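Adenylate cyclase (PDB 6YP4) hydrolyses triphosphates as its dominant activity, although it was put forward as an adenylyl cyclase, and belongs to the CYTH family of metal-binding proteins. Local coordinates at residues I3-R8 with R172-L177; Y140-G145 with E178-E183; S160-C165 with A193-V198. All coordinates share one frame; numbering follows the deposited sequence. Where two conformers were deposited one is given.

Contact 1: residues I3-R8 with R172-L177; sequences IEIKLR and RVKGLL. With GCP (phosphomethylphosphonic acid guanylate ester), chain B; EDO (1,2-ethanediol), chain H; EDO (1,2-ethanediol), chain I.
Strand 2-9 carries the ExExK signature of the CYTH family, here Glu2, Glu4 and Lys6; Ile5, within the signature, and Leu7, just after it, pack against helix 170-183. Ile5 and Leu7 direct their side chains at the helix. Ile5 brings CD1 to 3.6 Å from Lys174 CB, its side chain crossing the root of the lysine at about a right angle. The other branch of Ile5, CG2, stands anti to the backbone N and reaches CD2 of Leu177 more loosely, at 4.2 Å. Leu177 slides past Leu7 in the opposite direction, with Leu7 CD1 3.7 Å from both CG and CD2 of Leu177. Lys174 lends only the start of its chain; bent at chi3 (101°), it carries its ammonium group away from the strand to the carbonyl oxygen of Glu74. The segment axes come within 9.2 Å and run in roughly the same direction, 27° apart.

The opposite side of the strand belongs to the nucleotide analogue. Lys6, extended beyond CG, gives a weak hydrogen bond from NZ to O1G of the terminal phosphonate, 3.0 Å long. Glu4 places OE2 2.9 Å from the ribose O3'. One strand thus has an apolar side under a helix and a charged side in the pocket, the arrangement of a triphosphate tunnel wall in the CYTH fold.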
loop_
_atom_site.group_PDB
_atom_site.type_symbol
_atom_site.label_atom_id
_atom_site.label_comp_id
_atom_site.label_asym_id
_atom_site.label_seq_id
_atom_site.Cartn_x
_atom_site.Cartn_y
_atom_site.Cartn_z
ATOM N N ILE A 3 13.627 3.907 -1.744
ATOM C CA ILE A 3 14.225 4.725 -0.693
ATOM C C ILE A 3 13.320 4.709 0.532
ATOM O O ILE A 3 12.131 5.039 0.440
ATOM C CB ILE A 3 14.460 6.166 -1.173
ATOM C CG1 ILE A 3 15.372 6.168 -2.401
ATOM C CG2 ILE A 3 15.058 6.999 -0.053
ATOM C CD1 ILE A 3 16.023 7.502 -2.694
ATOM N N GLU A 4 13.889 4.341 1.684
ATOM C CA GLU A 4 13.145 4.306 2.935
ATOM C C GLU A 4 13.984 4.896 4.059
ATOM O O GLU A 4 15.220 4.819 4.061
ATOM C CB GLU A 4 12.702 2.878 3.323
ATOM C CG GLU A 4 11.279 2.530 2.877
ATOM C CD GLU A 4 10.637 1.397 3.661
ATOM O OE1 GLU A 4 11.079 0.241 3.506
ATOM O OE2 GLU A 4 9.676 1.660 4.419
ATOM N N ILE A 5 13.296 5.515 5.001
ATOM C CA ILE A 5 13.875 5.895 6.284
ATOM C C ILE A 5 13.693 4.696 7.203
ATOM O O ILE A 5 12.650 4.036 7.162
ATOM C CB ILE A 5 13.187 7.155 6.847
ATOM C CG1 ILE A 5 13.230 8.298 5.821
ATOM C CG2 ILE A 5 13.795 7.571 8.167
ATOM C CD1 ILE A 5 14.600 8.646 5.378
ATOM N N LYS A 6 14.705 4.368 8.011
ATOM C CA LYS A 6 14.622 3.190 8.874
ATOM C C LYS A 6 15.235 3.517 10.229
ATOM O O LYS A 6 16.453 3.701 10.336
ATOM C CB LYS A 6 15.309 1.982 8.233
ATOM C CG LYS A 6 14.590 1.444 7.000
ATOM C CD LYS A 6 15.198 0.145 6.503
ATOM C CE LYS A 6 14.435 -0.404 5.312
ATOM N NZ LYS A 6 15.031 -1.690 4.853
ATOM N N LEU A 7 14.393 3.584 11.258
ATOM C CA LEU A 7 14.807 3.883 12.626
ATOM C C LEU A 7 14.495 2.691 13.520
ATOM O O LEU A 7 13.464 2.038 13.355
ATOM C CB LEU A 7 14.086 5.115 13.156
ATOM C CG LEU A 7 13.986 6.319 12.216
ATOM C CD1 LEU A 7 13.034 7.350 12.802
ATOM C CD2 LEU A 7 15.361 6.943 11.977
ATOM N N ARG A 8 15.371 2.405 14.477
ATOM C CA ARG A 8 15.169 1.273 15.373
ATOM C C ARG A 8 14.726 1.771 16.746
ATOM O O ARG A 8 15.299 2.724 17.274
ATOM C CB ARG A 8 16.451 0.444 15.485
ATOM C CG ARG A 8 16.326 -0.777 16.387
ATOM C CD ARG A 8 17.614 -1.584 16.395
ATOM N NE ARG A 8 17.516 -2.725 17.296
ATOM C CZ ARG A 8 18.559 -3.420 17.735
ATOM N NH1 ARG A 8 19.796 -3.096 17.355
ATOM N NH2 ARG A 8 18.367 -4.439 18.560
ATOM N N ARG A 172 14.332 15.378 4.021
ATOM C CA ARG A 172 13.344 16.204 4.704
ATOM C C ARG A 172 12.368 15.362 5.529
ATOM O O ARG A 172 11.956 15.772 6.619
ATOM C CB ARG A 172 12.599 17.062 3.682
ATOM C CG ARG A 172 11.480 17.872 4.260
ATOM C CD ARG A 172 10.678 18.544 3.173
ATOM N NE ARG A 172 9.290 18.588 3.555
ATOM C CZ ARG A 172 8.366 17.877 2.932
ATOM N NH1 ARG A 172 8.707 17.120 1.902
ATOM N NH2 ARG A 172 7.101 17.907 3.314
ATOM N N VAL A 173 11.975 14.187 5.037
ATOM C CA VAL A 173 11.032 13.373 5.797
ATOM C C VAL A 173 11.706 12.817 7.042
ATOM O O VAL A 173 11.098 12.741 8.119
ATOM C CB VAL A 173 10.438 12.261 4.911
ATOM C CG1 VAL A 173 9.621 11.277 5.750
ATOM C CG2 VAL A 173 9.567 12.879 3.785
ATOM N N LYS A 174 12.977 12.436 6.922
ATOM C CA LYS A 174 13.689 11.935 8.087
ATOM C C LYS A 174 13.771 13.006 9.170
ATOM O O LYS A 174 13.657 12.698 10.363
ATOM C CB LYS A 174 15.073 11.436 7.677
ATOM C CG LYS A 174 15.990 11.152 8.848
ATOM C CD LYS A 174 17.312 10.609 8.367
ATOM C CE LYS A 174 18.384 11.679 8.372
ATOM N NZ LYS A 174 19.699 11.093 7.985
ATOM N N GLY A 175 13.933 14.273 8.773
ATOM C CA GLY A 175 13.836 15.361 9.736
ATOM C C GLY A 175 12.471 15.435 10.396
ATOM O O GLY A 175 12.361 15.549 11.620
ATOM N N LEU A 176 11.409 15.365 9.593
ATOM C CA LEU A 176 10.056 15.291 10.141
ATOM C C LEU A 176 9.908 14.137 11.134
ATOM O O LEU A 176 9.364 14.304 12.231
ATOM C CB LEU A 176 9.053 15.126 9.000
ATOM C CG LEU A 176 8.874 16.302 8.040
ATOM C CD1 LEU A 176 7.860 15.960 6.984
ATOM C CD2 LEU A 176 8.458 17.567 8.753
ATOM N N LEU A 177 10.344 12.938 10.742
ATOM C CA LEU A 177 10.124 11.761 11.572
ATOM C C LEU A 177 10.935 11.843 12.860
ATOM O O LEU A 177 10.419 11.575 13.952
ATOM C CB LEU A 177 10.464 10.491 10.778
ATOM C CG LEU A 177 10.112 9.128 11.391
ATOM C CD1 LEU A 177 8.707 9.103 11.988
ATOM C CD2 LEU A 177 10.284 7.988 10.393
HETATM P PG GCP B . 11.941 -3.796 5.352
HETATM O O1G GCP B . 12.626 -2.790 6.227
HETATM O O2G GCP B . 11.158 -4.783 6.189
HETATM O O3G GCP B . 12.968 -4.521 4.517
HETATM C C3B GCP B . 10.784 -2.897 4.260
HETATM P PB GCP B . 9.990 -4.120 3.115
HETATM O O1B GCP B . 10.957 -5.160 2.630
HETATM O O2B GCP B . 8.771 -4.739 3.753
HETATM O O3A GCP B . 9.506 -3.231 1.819
HETATM P PA GCP B . 8.469 -3.895 0.730
HETATM O O1A GCP B . 8.974 -3.500 -0.646
HETATM O O2A GCP B . 8.533 -5.399 0.893
HETATM O "O5'" GCP B . 6.896 -3.360 1.029
HETATM C "C5'" GCP B . 6.702 -2.281 1.934
HETATM C "C4'" GCP B . 7.302 -0.928 1.360
HETATM O "O4'" GCP B . 6.946 -0.658 -0.134
HETATM C "C3'" GCP B . 6.800 0.055 2.004
HETATM O "O3'" GCP B . 7.833 1.026 2.309
HETATM C "C2'" GCP B . 5.560 0.688 1.070
HETATM O "O2'" GCP B . 5.510 2.163 1.120
HETATM C "C1'" GCP B . 5.670 0.250 -0.124
HETATM N N9 GCP B . 4.436 -0.554 -0.490
HETATM C C8 GCP B . 4.431 -1.887 -0.364
HETATM N N7 GCP B . 3.230 -2.356 -0.750
HETATM C C5 GCP B . 2.484 -1.303 -1.117
HETATM C C6 GCP B . 1.179 -1.205 -1.596
HETATM O O6 GCP B . 0.524 -2.184 -1.739
HETATM N N1 GCP B . 0.665 -0.012 -1.893
HETATM C C2 GCP B . 1.417 1.110 -1.728
HETATM N N2 GCP B . 0.749 2.360 -2.086
HETATM N N3 GCP B . 2.691 1.017 -1.259
HETATM C C4 GCP B . 3.223 -0.191 -0.956
HETATM C C1 EDO H . 19.285 0.576 19.568
HETATM O O1 EDO H . 18.599 -0.614 19.985
HETATM C C2 EDO H . 18.362 1.400 18.688
HETATM O O2 EDO H . 17.271 1.902 19.470
HETATM C C1 EDO I . 16.631 15.086 0.045
HETATM O O1 EDO I . 16.983 13.777 -0.419
HETATM C C2 EDO I . 15.128 15.129 0.281
HETATM O O2 EDO I . 14.748 16.161 1.197
#

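Contact 2: residues Y140-G145 with E178-E183; sequences YRWVEG and EGFLKE. With GCP (phosphomethylphosphonic acid guanylate ester), chain C.
A tryptophan just past the end of a strand meets a helix through a single aromatic pair, Trp142 with Phe180, and these two side chains carry the whole contact. The pair is edge-to-face: the edge of Trp142 is turned toward the face of Phe180, with the six-membered ring of Trp142 and the Phe180 ring 5.1 Å apart between centroids and their planes at 65°. The approach is off-centre. Trp142 CZ2 comes to 3.6 Å from Phe180 CD1, and CH2 of the indole lies 3.8 Å from Phe180 CB, so the indole also leans on the root of the phenylalanine. NE1 of Trp142 lies over the same face, 4.2 Å from Phe180 CE1. With its CG anti to the backbone N (chi1 173°), Phe180 swings off the helix to present this face to the indole.

Trp142 has a second edge-to-face partner in Phe25, and Phe180 also touches Leu22 of helix 12-22. Replacing the Trp142 indole by an alanine methyl is likely to leave the Phe180 face and Phe25 without their aromatic partner and to open a gap between the turn and helix 170-183. Next door, Arg141 sends its guanidinium the other way, to a salt bridge with Glu83 of the second subunit, with NH2 3.3 Å from C8 of the nucleotide analogue in chain C. Between Trp142 and Phe180 the chemistry is dispersion and ring electrostatics, which implies that this pair depends on ring shape and orientation, while charge ties the turn to the same helix separately, through Glu144 and Arg172.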
loop_
_atom_site.group_PDB
_atom_site.type_symbol
_atom_site.label_atom_id
_atom_site.label_comp_id
_atom_site.label_asym_id
_atom_site.label_seq_id
_atom_site.Cartn_x
_atom_site.Cartn_y
_atom_site.Cartn_z
ATOM N N TYR A 140 0.343 3.177 9.146
ATOM C CA TYR A 140 -0.232 4.470 9.492
ATOM C C TYR A 140 -0.106 5.411 8.304
ATOM O O TYR A 140 0.941 5.453 7.650
ATOM C CB TYR A 140 0.484 5.087 10.726
ATOM C CG TYR A 140 0.487 4.160 11.919
ATOM C CD1 TYR A 140 1.485 3.205 12.092
ATOM C CD2 TYR A 140 -0.550 4.205 12.846
ATOM C CE1 TYR A 140 1.459 2.340 13.171
ATOM C CE2 TYR A 140 -0.595 3.345 13.912
ATOM C CZ TYR A 140 0.422 2.429 14.083
ATOM O OH TYR A 140 0.353 1.572 15.145
ATOM N N ARG A 141 -1.170 6.175 8.029
ATOM C CA ARG A 141 -1.105 7.309 7.107
ATOM C C ARG A 141 -0.947 8.584 7.935
ATOM O O ARG A 141 -1.865 8.974 8.668
ATOM C CB ARG A 141 -2.344 7.378 6.216
ATOM C CG ARG A 141 -2.327 8.579 5.303
ATOM C CD ARG A 141 -3.463 8.544 4.252
ATOM N NE ARG A 141 -3.395 7.380 3.374
ATOM C CZ ARG A 141 -4.224 6.343 3.458
ATOM N NH1 ARG A 141 -5.179 6.343 4.372
ATOM N NH2 ARG A 141 -4.106 5.313 2.633
ATOM N N TRP A 142 0.217 9.236 7.815
ATOM C CA TRP A 142 0.643 10.342 8.665
ATOM C C TRP A 142 0.538 11.670 7.892
ATOM O O TRP A 142 -0.191 11.756 6.888
ATOM C CB TRP A 142 2.060 10.033 9.176
ATOM C CG TRP A 142 2.495 10.925 10.281
ATOM C CD1 TRP A 142 1.737 11.345 11.328
ATOM C CD2 TRP A 142 3.777 11.549 10.434
ATOM N NE1 TRP A 142 2.470 12.180 12.134
ATOM C CE2 TRP A 142 3.725 12.323 11.604
ATOM C CE3 TRP A 142 4.967 11.519 9.697
ATOM C CZ2 TRP A 142 4.820 13.063 12.066
ATOM C CZ3 TRP A 142 6.052 12.266 10.154
ATOM C CH2 TRP A 142 5.967 13.023 11.326
ATOM N N VAL A 143 1.259 12.705 8.359
ATOM C CA VAL A 143 1.208 14.009 7.694
ATOM C C VAL A 143 1.629 13.883 6.221
ATOM O O VAL A 143 2.471 13.053 5.849
ATOM C CB VAL A 143 2.065 15.062 8.422
ATOM C CG1 VAL A 143 1.724 15.109 9.911
ATOM C CG2 VAL A 143 3.552 14.806 8.222
ATOM N N GLU A 144 0.994 14.696 5.373
ATOM C CA GLU A 144 1.217 14.717 3.924
ATOM C C GLU A 144 1.011 13.354 3.277
ATOM O O GLU A 144 1.593 13.065 2.223
ATOM C CB GLU A 144 2.601 15.271 3.568
ATOM C CG GLU A 144 2.895 16.585 4.257
ATOM C CD GLU A 144 4.215 17.208 3.837
ATOM O OE1 GLU A 144 4.844 17.874 4.692
ATOM O OE2 GLU A 144 4.590 17.061 2.659
ATOM N N GLY A 145 0.159 12.520 3.873
ATOM C CA GLY A 145 -0.098 11.200 3.334
ATOM C C GLY A 145 1.051 10.224 3.461
ATOM O O GLY A 145 0.955 9.109 2.936
ATOM N N GLU A 178 12.208 12.224 12.760
ATOM C CA GLU A 178 13.003 12.411 13.970
ATOM C C GLU A 178 12.386 13.466 14.885
ATOM O O GLU A 178 12.328 13.279 16.107
ATOM C CB GLU A 178 14.443 12.780 13.611
ATOM C CG GLU A 178 15.205 11.703 12.827
ATOM C CD GLU A 178 16.721 11.887 12.898
ATOM O OE1 GLU A 178 17.347 12.125 11.845
ATOM O OE2 GLU A 178 17.276 11.760 14.009
ATOM N N GLY A 179 11.919 14.581 14.312
ATOM C CA GLY A 179 11.304 15.626 15.120
ATOM C C GLY A 179 10.076 15.152 15.881
ATOM O O GLY A 179 9.837 15.579 17.009
ATOM N N PHE A 180 9.285 14.259 15.277
ATOM C CA PHE A 180 8.088 13.740 15.943
ATOM C C PHE A 180 8.463 12.779 17.064
ATOM O O PHE A 180 7.849 12.793 18.136
ATOM C CB PHE A 180 7.185 13.060 14.908
ATOM C CG PHE A 180 5.989 12.320 15.479
ATOM C CD1 PHE A 180 4.774 12.972 15.664
ATOM C CD2 PHE A 180 6.062 10.954 15.752
ATOM C CE1 PHE A 180 3.655 12.282 16.150
ATOM C CE2 PHE A 180 4.949 10.251 16.243
ATOM C CZ PHE A 180 3.740 10.921 16.437
ATOM N N LEU A 181 9.465 11.933 16.837
ATOM C CA LEU A 181 9.869 11.009 17.891
ATOM C C LEU A 181 10.442 11.764 19.088
ATOM O O LEU A 181 10.201 11.384 20.240
ATOM C CB LEU A 181 10.871 9.984 17.352
ATOM C CG LEU A 181 10.363 8.918 16.380
ATOM C CD1 LEU A 181 11.388 7.825 16.190
ATOM C CD2 LEU A 181 9.080 8.327 16.883
ATOM N N LYS A 182 11.179 12.852 18.839
ATOM C CA LYS A 182 11.707 13.650 19.946
ATOM C C LYS A 182 10.578 14.287 20.740
ATOM O O LYS A 182 10.537 14.189 21.971
ATOM C CB LYS A 182 12.665 14.729 19.428
ATOM C CG LYS A 182 13.816 14.192 18.595
ATOM C CD LYS A 182 14.994 15.154 18.539
ATOM C CE LYS A 182 16.197 14.506 17.852
ATOM N NZ LYS A 182 16.194 14.715 16.374
ATOM N N GLU A 183 9.641 14.926 20.047
ATOM C CA GLU A 183 8.564 15.627 20.731
ATOM C C GLU A 183 7.675 14.667 21.520
ATOM O O GLU A 183 7.137 15.046 22.569
ATOM C CB GLU A 183 7.754 16.422 19.704
ATOM C CG GLU A 183 6.541 17.134 20.255
ATOM C CD GLU A 183 5.530 17.432 19.170
ATOM O OE1 GLU A 183 4.387 16.942 19.276
ATOM O OE2 GLU A 183 5.884 18.147 18.205
HETATM P PG GCP C . -9.479 7.743 -5.985
HETATM O O1G GCP C . -9.025 8.565 -7.155
HETATM O O2G GCP C . -10.116 6.455 -6.457
HETATM O O3G GCP C . -10.463 8.538 -5.162
HETATM C C3B GCP C . -8.012 7.343 -4.974
HETATM P PB GCP C . -8.570 6.397 -3.481
HETATM O O1B GCP C . -9.854 6.929 -2.914
HETATM O O2B GCP C . -8.657 4.921 -3.782
HETATM O O3A GCP C . -7.385 6.632 -2.365
HETATM P PA GCP C . -7.349 5.690 -1.018
HETATM O O1A GCP C . -7.034 6.611 0.147
HETATM O O2A GCP C . -8.727 5.087 -0.843
HETATM O "O5'" GCP C . -6.212 4.456 -1.205
HETATM C "C5'" GCP C . -5.302 4.526 -2.294
HETATM C "C4'" GCP C . -4.297 5.745 -2.134
HETATM O "O4'" GCP C . -3.687 5.882 -0.705
HETATM C "C3'" GCP C . -3.296 5.564 -2.907
HETATM O "O3'" GCP C . -2.949 6.806 -3.567
HETATM C "C2'" GCP C . -2.048 4.944 -1.975
HETATM O "O2'" GCP C . -0.732 5.499 -2.351
HETATM C "C1'" GCP C . -2.314 5.130 -0.740
HETATM N N9 GCP C . -2.416 3.793 -0.030
HETATM C C8 GCP C . -3.606 3.209 0.152
HETATM N N7 GCP C . -3.425 2.044 0.801
HETATM C C5 GCP C . -2.108 1.904 1.021
HETATM C C6 GCP C . -1.367 0.903 1.644
HETATM O O6 GCP C . -1.915 -0.047 2.097
HETATM N N1 GCP C . -0.042 1.011 1.733
HETATM C C2 GCP C . 0.586 2.101 1.213
HETATM N N2 GCP C . 2.039 2.111 1.368
HETATM N N3 GCP C . -0.137 3.079 0.602
HETATM C C4 GCP C . -1.484 2.979 0.508
#

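Contact 3: residues S160-C165 with A193-V198; sequences SYEIEC and ASKFAV. With GCP (phosphomethylphosphonic acid guanylate ester), chain B.
Lys195 NZ meets the carboxylates of Glu162 and Glu164 in a buried salt-bridge network of the CYTH triphosphate pocket. The ammonium group lies 3.1 Å from Glu162 OE2, a weak hydrogen bond within the salt bridge, and 3.2 Å from Glu164 OE2. It also donates to O2G of the nucleotide analogue in chain B, and its main polar partner is Asp151 of the neighbouring strand 147-155, in a third salt bridge. The acids and the lysine come from opposite directions, the two glutamates reaching out on chains extended beyond CG. Lys195 bends at its last torsion (chi4 84°), which turns NZ in toward the strand; its CE is 3.2 Å from Glu162 OE2.

Glu164 holds both carboxylate oxygens close to the terminal phosphonate, OE1 at 2.7 Å from O1G. Two waters bridge the groups of the network: water 2 lies between Glu162 OE1 and O1G of the analogue, while water 1 donates to Ala193 O and, weakly, to Glu162 OE2.

Farther out, strand 158-166 is held between strands 147-155 and 2-9, which fixes where both glutamates emerge from the barrel wall. Lys195 is the first residue of helix 195-201, whose start is set by an N-cap: Ala197 N donates to Ser194 OG over 3.1 Å, with an N-H...O angle of 165°.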
loop_
_atom_site.group_PDB
_atom_site.type_symbol
_atom_site.label_atom_id
_atom_site.label_comp_id
_atom_site.label_asym_id
_atom_site.label_seq_id
_atom_site.Cartn_x
_atom_site.Cartn_y
_atom_site.Cartn_z
ATOM N N SER A 160 13.054 -7.410 17.547
ATOM C CA SER A 160 13.456 -6.037 17.285
ATOM C C SER A 160 12.231 -5.231 16.869
ATOM O O SER A 160 11.219 -5.790 16.443
ATOM C CB SER A 160 14.534 -5.955 16.198
ATOM O OG SER A 160 13.991 -6.173 14.911
ATOM N N TYR A 161 12.333 -3.912 17.015
ATOM C CA TYR A 161 11.246 -2.992 16.688
ATOM C C TYR A 161 11.800 -1.895 15.789
ATOM O O TYR A 161 12.875 -1.349 16.068
ATOM C CB TYR A 161 10.634 -2.378 17.956
ATOM C CG TYR A 161 10.251 -3.381 19.026
ATOM C CD1 TYR A 161 8.946 -3.862 19.118
ATOM C CD2 TYR A 161 11.186 -3.830 19.963
ATOM C CE1 TYR A 161 8.588 -4.769 20.092
ATOM C CE2 TYR A 161 10.837 -4.739 20.935
ATOM C CZ TYR A 161 9.535 -5.202 20.998
ATOM O OH TYR A 161 9.182 -6.114 21.968
ATOM N N GLU A 162 11.090 -1.583 14.701
ATOM C CA GLU A 162 11.536 -0.512 13.830
ATOM C C GLU A 162 10.339 0.318 13.412
ATOM O O GLU A 162 9.188 -0.138 13.457
ATOM C CB GLU A 162 12.238 -0.998 12.556
ATOM C CG GLU A 162 13.331 -2.014 12.748
ATOM C CD GLU A 162 13.689 -2.711 11.451
ATOM O OE1 GLU A 162 14.029 -2.008 10.481
ATOM O OE2 GLU A 162 13.595 -3.951 11.403
ATOM N N ILE A 163 10.624 1.535 12.977
ATOM C CA ILE A 163 9.654 2.321 12.222
ATOM C C ILE A 163 10.309 2.779 10.925
ATOM O O ILE A 163 11.493 3.142 10.911
ATOM C CB ILE A 163 9.103 3.507 13.042
ATOM C CG1 ILE A 163 7.975 4.191 12.238
ATOM C CG2 ILE A 163 10.207 4.481 13.410
ATOM C CD1 ILE A 163 6.867 4.760 13.080
ATOM N N GLU A 164 9.547 2.731 9.824
ATOM C CA GLU A 164 10.092 2.981 8.496
ATOM C C GLU A 164 9.102 3.789 7.674
ATOM O O GLU A 164 7.899 3.752 7.929
ATOM C CB GLU A 164 10.420 1.679 7.768
ATOM C CG GLU A 164 11.319 0.776 8.601
ATOM C CD GLU A 164 11.501 -0.588 7.999
ATOM O OE1 GLU A 164 10.897 -0.855 6.934
ATOM O OE2 GLU A 164 12.239 -1.393 8.603
ATOM N N CYS A 165 9.637 4.503 6.678
ATOM C CA CYS A 165 8.853 5.396 5.826
ATOM C C CYS A 165 9.468 5.461 4.433
ATOM O O CYS A 165 10.599 5.928 4.272
ATOM C CB CYS A 165 8.779 6.799 6.438
ATOM S SG CYS A 165 7.710 7.907 5.494
ATOM N N ALA A 193 21.186 -2.190 9.951
ATOM C CA ALA A 193 21.134 -3.368 9.090
ATOM C C ALA A 193 19.681 -3.725 8.800
ATOM O O ALA A 193 18.795 -3.450 9.610
ATOM C CB ALA A 193 21.852 -4.557 9.734
ATOM N N SER A 194 19.452 -4.345 7.640
ATOM C CA SER A 194 18.115 -4.782 7.233
ATOM C C SER A 194 17.663 -5.989 8.056
ATOM O O SER A 194 18.461 -6.643 8.732
ATOM C CB SER A 194 18.108 -5.159 5.754
ATOM O OG SER A 194 19.046 -6.202 5.519
ATOM N N LYS A 195 16.364 -6.322 7.971
ATOM C CA LYS A 195 15.914 -7.536 8.647
ATOM C C LYS A 195 16.555 -8.776 8.036
ATOM O O LYS A 195 16.843 -9.744 8.749
ATOM C CB LYS A 195 14.390 -7.670 8.625
ATOM C CG LYS A 195 13.666 -6.464 9.119
ATOM C CD LYS A 195 12.185 -6.589 8.852
ATOM C CE LYS A 195 11.435 -5.753 9.838
ATOM N NZ LYS A 195 11.397 -4.371 9.310
ATOM N N PHE A 196 16.795 -8.768 6.723
ATOM C CA PHE A 196 17.417 -9.932 6.097
ATOM C C PHE A 196 18.817 -10.142 6.642
ATOM O O PHE A 196 19.188 -11.256 7.024
ATOM C CB PHE A 196 17.451 -9.768 4.574
ATOM C CG PHE A 196 18.064 -10.937 3.840
ATOM C CD1 PHE A 196 17.489 -12.196 3.901
ATOM C CD2 PHE A 196 19.212 -10.767 3.074
ATOM C CE1 PHE A 196 18.050 -13.272 3.209
ATOM C CE2 PHE A 196 19.774 -11.839 2.376
ATOM C CZ PHE A 196 19.192 -13.092 2.448
ATOM N N ALA A 197 19.603 -9.069 6.697
ATOM C CA ALA A 197 20.957 -9.150 7.234
ATOM C C ALA A 197 20.958 -9.656 8.669
ATOM O O ALA A 197 21.799 -10.484 9.043
ATOM C CB ALA A 197 21.630 -7.776 7.151
ATOM N N VAL A 198 20.037 -9.151 9.494
ATOM C CA VAL A 198 19.953 -9.583 10.888
ATOM C C VAL A 198 19.584 -11.062 10.964
ATOM O O VAL A 198 20.157 -11.825 11.759
ATOM C CB VAL A 198 18.952 -8.701 11.660
ATOM C CG1 VAL A 198 18.639 -9.315 13.005
ATOM C CG2 VAL A 198 19.497 -7.277 11.834
HETATM P PG GCP B . 11.941 -3.796 5.352
HETATM O O1G GCP B . 12.626 -2.790 6.227
HETATM O O2G GCP B . 11.158 -4.783 6.189
HETATM O O3G GCP B . 12.968 -4.521 4.517
HETATM C C3B GCP B . 10.784 -2.897 4.260
HETATM P PB GCP B . 9.990 -4.120 3.115
HETATM O O1B GCP B . 10.957 -5.160 2.630
HETATM O O2B GCP B . 8.771 -4.739 3.753
HETATM O O3A GCP B . 9.506 -3.231 1.819
HETATM P PA GCP B . 8.469 -3.895 0.730
HETATM O O1A GCP B . 8.974 -3.500 -0.646
HETATM O O2A GCP B . 8.533 -5.399 0.893
HETATM O "O5'" GCP B . 6.896 -3.360 1.029
HETATM C "C5'" GCP B . 6.702 -2.281 1.934
HETATM C "C4'" GCP B . 7.302 -0.928 1.360
HETATM O "O4'" GCP B . 6.946 -0.658 -0.134
HETATM C "C3'" GCP B . 6.800 0.055 2.004
HETATM O "O3'" GCP B . 7.833 1.026 2.309
HETATM C "C2'" GCP B . 5.560 0.688 1.070
HETATM O "O2'" GCP B . 5.510 2.163 1.120
HETATM C "C1'" GCP B . 5.670 0.250 -0.124
HETATM N N9 GCP B . 4.436 -0.554 -0.490
HETATM C C8 GCP B . 4.431 -1.887 -0.364
HETATM N N7 GCP B . 3.230 -2.356 -0.750
HETATM C C5 GCP B . 2.484 -1.303 -1.117
HETATM C C6 GCP B . 1.179 -1.205 -1.596
HETATM O O6 GCP B . 0.524 -2.184 -1.739
HETATM N N1 GCP B . 0.665 -0.012 -1.893
HETATM C C2 GCP B . 1.417 1.110 -1.728
HETATM N N2 GCP B . 0.749 2.360 -2.086
HETATM N N3 GCP B . 2.691 1.017 -1.259
HETATM C C4 GCP B . 3.223 -0.191 -0.956
HETATM O O HOH W 1 16.446 -4.228 11.000
HETATM O O HOH W 2 14.795 -3.338 7.866
#

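Overall arrangement
Strand 2-9 and strand 158-166 are neighbours in the sheet, so contacts 1 and 3 share its backbone bonding: Ile5 N lies 2.8 Å from Cys165 O, and Leu7 O lies 2.9 Å from Ile163 N. Both also touch the same nucleotide analogue, with contact centres about 13 Å apart. Contact 2 continues contact 1 along helix 170-183, their centres about 9 Å apart, and a salt bridge from Arg172 NH2 to Glu144 OE1 (2.6 Å) links them. Contacts 2 and 3 do not touch; their nearest atoms are about 5 Å apart. The Glu164 side chain is about 7 Å from a bound magnesium ion, whereas that of Trp142 is about 14 Å from one.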